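Local coordinates for protein cytochrome cL (Hyphomicrobium denitrificans, PDB 2D0W) that carries a heme and probably accepts electrons from methanol dehydrogenase during methanol oxidation in the periplasm, at residues 74-79 and 125-130. Sequence-based numbering, arbitrary orientation.
With ZN (zinc ion), chain E; HEM (protoporphyrin IX containing Fe), chain H.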
loop_
_atom_site.group_PDB
_atom_site.type_symbol
_atom_site.label_atom_id
_atom_site.label_comp_id
_atom_site.label_asym_id
_atom_site.label_seq_id
_atom_site.Cartn_x
_atom_site.Cartn_y
_atom_site.Cartn_z
ATOM N N GLY A 74 -0.331 -14.245 1.955
ATOM C CA GLY A 74 -0.868 -13.598 0.731
ATOM C C GLY A 74 -1.428 -12.210 1.063
ATOM O O GLY A 74 -2.048 -12.020 2.119
ATOM N N LEU A 75 -1.202 -11.225 0.196
ATOM C CA LEU A 75 -1.656 -9.890 0.472
ATOM C C LEU A 75 -2.693 -9.554 -0.579
ATOM O O LEU A 75 -3.220 -8.434 -0.603
ATOM C CB LEU A 75 -0.483 -8.901 0.403
ATOM C CG LEU A 75 0.712 -9.104 1.335
ATOM C CD1 LEU A 75 1.867 -8.068 1.087
ATOM C CD2 LEU A 75 0.190 -9.009 2.799
ATOM N N ASN A 76 -3.018 -10.535 -1.421
ATOM C CA ASN A 76 -3.807 -10.260 -2.609
ATOM C C ASN A 76 -5.227 -10.845 -2.456
ATOM O O ASN A 76 -5.990 -10.927 -3.411
ATOM C CB ASN A 76 -3.097 -10.841 -3.838
ATOM C CG ASN A 76 -3.078 -12.353 -3.821
ATOM O OD1 ASN A 76 -3.368 -12.976 -2.777
ATOM N ND2 ASN A 76 -2.736 -12.951 -4.939
ATOM N N ASP A 77 -5.579 -11.227 -1.231
ATOM C CA ASP A 77 -6.905 -11.822 -0.997
ATOM C C ASP A 77 -7.742 -11.050 0.008
ATOM O O ASP A 77 -7.306 -10.007 0.500
ATOM C CB ASP A 77 -6.775 -13.336 -0.722
ATOM C CG ASP A 77 -6.100 -13.663 0.588
ATOM O OD1 ASP A 77 -6.005 -14.882 0.887
ATOM O OD2 ASP A 77 -5.671 -12.742 1.315
ATOM N N SER A 78 -8.946 -11.543 0.313
ATOM C CA SER A 78 -9.904 -10.795 1.116
ATOM C C SER A 78 -9.642 -10.998 2.539
ATOM O O SER A 78 -10.156 -10.271 3.379
ATOM C CB SER A 78 -11.361 -11.209 0.838
ATOM O OG SER A 78 -11.534 -12.611 0.899
ATOM N N TYR A 79 -8.824 -11.993 2.842
ATOM C CA TYR A 79 -8.563 -12.306 4.226
ATOM C C TYR A 79 -7.374 -11.585 4.868
ATOM O O TYR A 79 -6.295 -11.593 4.315
ATOM C CB TYR A 79 -8.396 -13.823 4.374
ATOM C CG TYR A 79 -8.203 -14.163 5.802
ATOM C CD1 TYR A 79 -9.310 -14.411 6.614
ATOM C CD2 TYR A 79 -6.925 -14.187 6.375
ATOM C CE1 TYR A 79 -9.151 -14.705 7.934
ATOM C CE2 TYR A 79 -6.751 -14.448 7.724
ATOM C CZ TYR A 79 -7.889 -14.730 8.484
ATOM O OH TYR A 79 -7.799 -14.995 9.824
ATOM N N ILE A 125 -3.112 -5.354 -6.707
ATOM C CA ILE A 125 -2.889 -6.800 -6.887
ATOM C C ILE A 125 -3.952 -7.730 -6.287
ATOM O O ILE A 125 -3.892 -8.955 -6.499
ATOM C CB ILE A 125 -1.427 -7.247 -6.413
ATOM C CG1 ILE A 125 -1.146 -6.957 -4.925
ATOM C CG2 ILE A 125 -0.320 -6.635 -7.323
ATOM C CD1 ILE A 125 0.335 -7.235 -4.521
ATOM N N GLN A 126 -4.919 -7.135 -5.569
ATOM C CA GLN A 126 -6.136 -7.795 -5.089
ATOM C C GLN A 126 -6.835 -8.549 -6.214
ATOM O O GLN A 126 -6.988 -8.049 -7.302
ATOM C CB GLN A 126 -7.106 -6.762 -4.508
ATOM C CG GLN A 126 -8.357 -7.349 -3.858
ATOM C CD GLN A 126 -8.046 -8.320 -2.712
ATOM O OE1 GLN A 126 -8.787 -9.284 -2.492
ATOM N NE2 GLN A 126 -6.974 -8.061 -1.970
ATOM N N LYS A 127 -7.221 -9.783 -5.931
ATOM C CA LYS A 127 -7.817 -10.644 -6.940
ATOM C C LYS A 127 -9.108 -11.312 -6.440
ATOM O O LYS A 127 -9.723 -12.067 -7.178
ATOM C CB LYS A 127 -6.772 -11.677 -7.439
ATOM C CG LYS A 127 -6.088 -12.543 -6.361
ATOM C CD LYS A 127 -6.973 -13.716 -5.882
ATOM C CE LYS A 127 -6.468 -14.309 -4.568
ATOM N NZ LYS A 127 -7.411 -15.226 -3.820
ATOM N N ASP A 128 -9.504 -11.021 -5.195
ATOM C CA ASP A 128 -10.792 -11.434 -4.630
ATOM C C ASP A 128 -11.820 -10.321 -4.818
ATOM O O ASP A 128 -11.459 -9.198 -5.194
ATOM C CB ASP A 128 -10.663 -11.728 -3.128
ATOM C CG ASP A 128 -9.967 -13.058 -2.827
ATOM O OD1 ASP A 128 -9.702 -13.852 -3.752
ATOM O OD2 ASP A 128 -9.666 -13.303 -1.630
ATOM N N ASP A 129 -13.095 -10.611 -4.540
ATOM C CA ASP A 129 -14.178 -9.616 -4.729
ATOM C C ASP A 129 -13.970 -8.415 -3.799
ATOM O O ASP A 129 -13.630 -8.576 -2.628
ATOM C CB ASP A 129 -15.579 -10.230 -4.501
ATOM C CG ASP A 129 -16.701 -9.163 -4.487
ATOM O OD1 ASP A 129 -17.182 -8.821 -3.391
ATOM O OD2 ASP A 129 -17.072 -8.643 -5.572
ATOM N N VAL A 130 -14.173 -7.215 -4.327
ATOM C CA VAL A 130 -13.983 -5.978 -3.565
ATOM C C VAL A 130 -15.262 -5.191 -3.180
ATOM O O VAL A 130 -15.192 -4.025 -2.731
ATOM C CB VAL A 130 -13.070 -5.047 -4.321
ATOM C CG1 VAL A 130 -11.655 -5.642 -4.310
ATOM C CG2 VAL A 130 -13.609 -4.848 -5.817
HETATM ZN ZN ZN E . -4.406 -12.092 3.069
HETATM C CHA HEM H . 2.679 -9.752 7.667
HETATM C CHB HEM H . 3.326 -6.331 4.252
HETATM C CHC HEM H . 8.089 -7.310 3.907
HETATM C CHD HEM H . 7.121 -11.403 6.332
HETATM C C1A HEM H . 2.411 -8.667 6.829
HETATM C C2A HEM H . 1.192 -7.873 6.733
HETATM C C3A HEM H . 1.377 -6.963 5.776
HETATM C C4A HEM H . 2.722 -7.096 5.232
HETATM C CMA HEM H . 0.354 -5.895 5.271
HETATM C CAA HEM H . -0.102 -8.113 7.541
HETATM C CBA HEM H . -0.914 -9.153 6.748
HETATM C CGA HEM H . -2.306 -9.374 7.328
HETATM O O1A HEM H . -2.777 -8.541 8.140
HETATM O O2A HEM H . -2.930 -10.400 6.970
HETATM C C1B HEM H . 4.678 -6.255 3.894
HETATM C C2B HEM H . 5.360 -5.347 2.965
HETATM C C3B HEM H . 6.585 -5.560 2.952
HETATM C C4B HEM H . 6.891 -6.686 3.779
HETATM C CMB HEM H . 4.562 -4.349 2.128
HETATM C CAB HEM H . 7.658 -4.614 2.391
HETATM C CBB HEM H . 7.696 -3.364 2.737
HETATM C C1C HEM H . 8.249 -8.534 4.519
HETATM C C2C HEM H . 9.521 -9.245 4.764
HETATM C C3C HEM H . 9.236 -10.381 5.371
HETATM C C4C HEM H . 7.796 -10.401 5.673
HETATM C CMC HEM H . 10.751 -8.932 3.926
HETATM C CAC HEM H . 10.104 -11.666 5.574
HETATM C CBC HEM H . 11.326 -11.483 5.995
HETATM C C1D HEM H . 5.914 -11.337 6.999
HETATM C C2D HEM H . 5.425 -12.279 7.988
HETATM C C3D HEM H . 4.053 -11.764 8.413
HETATM C C4D HEM H . 3.814 -10.570 7.626
HETATM C CMD HEM H . 6.167 -13.547 8.510
HETATM C CAD HEM H . 3.059 -12.355 9.476
HETATM C CBD HEM H . 3.268 -11.426 10.675
HETATM C CGD HEM H . 2.173 -11.512 11.710
HETATM O O1D HEM H . 2.191 -10.744 12.689
HETATM O O2D HEM H . 1.269 -12.339 11.528
HETATM N NA HEM H . 3.292 -8.164 5.889
HETATM N NB HEM H . 5.696 -7.094 4.294
HETATM N NC HEM H . 7.228 -9.243 5.134
HETATM N ND HEM H . 4.926 -10.376 6.808
HETATM FE FE HEM H . 5.309 -8.644 5.587
HETATM O O HOH W 1 -4.534 -6.545 -1.962
HETATM O O HOH W 2 -2.345 -10.833 -7.369
HETATM O O HOH W 3 -5.913 -16.447 -1.839
HETATM O O HOH W 4 -4.820 -10.004 1.874
HETATM O O HOH W 5 -3.241 -12.543 5.310
#
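N76 and Q126 bring the two backbones within 4.2 Å, CA to CA, where residues 75-78 run 26° from the direction of 125-128, and K127 N donates a hydrogen bond to N76 O at 3.0 Å. This joins the heme-side loop of a class I-type cytochrome c fold to the loop that follows helix 112-124. Q126 starts out away from 74-79, but its chain, bent at chi2 (58°), brings the amide back against the backbone of N76 and D77, NE2 near N76 C and OE1 near D77 C. NE2 donates to D77 O (3.2 Å) from above the carbonyl plane and to a water held by L75 O, while OE1 accepts a hydrogen bond from D128 N. A leucine here would probably leave D77 O and that water without their amide donor and D128 N without its acceptor. The carboxylate of D77 leads away from 125-130: its OD2 binds zinc at 2.3 Å, alongside the carbonyl oxygens of G74 and Y79 and two waters, one also bonded to a heme propionate. K127 bends across the N76 amide and reaches D128, whose carboxylate is thus shared: OD1 takes NZ in a salt bridge (2.7 Å) on its syn side, and OD2 accepts a hydrogen bond from S78 N at 2.7 Å on its anti side, 26° out of the carboxylate plane.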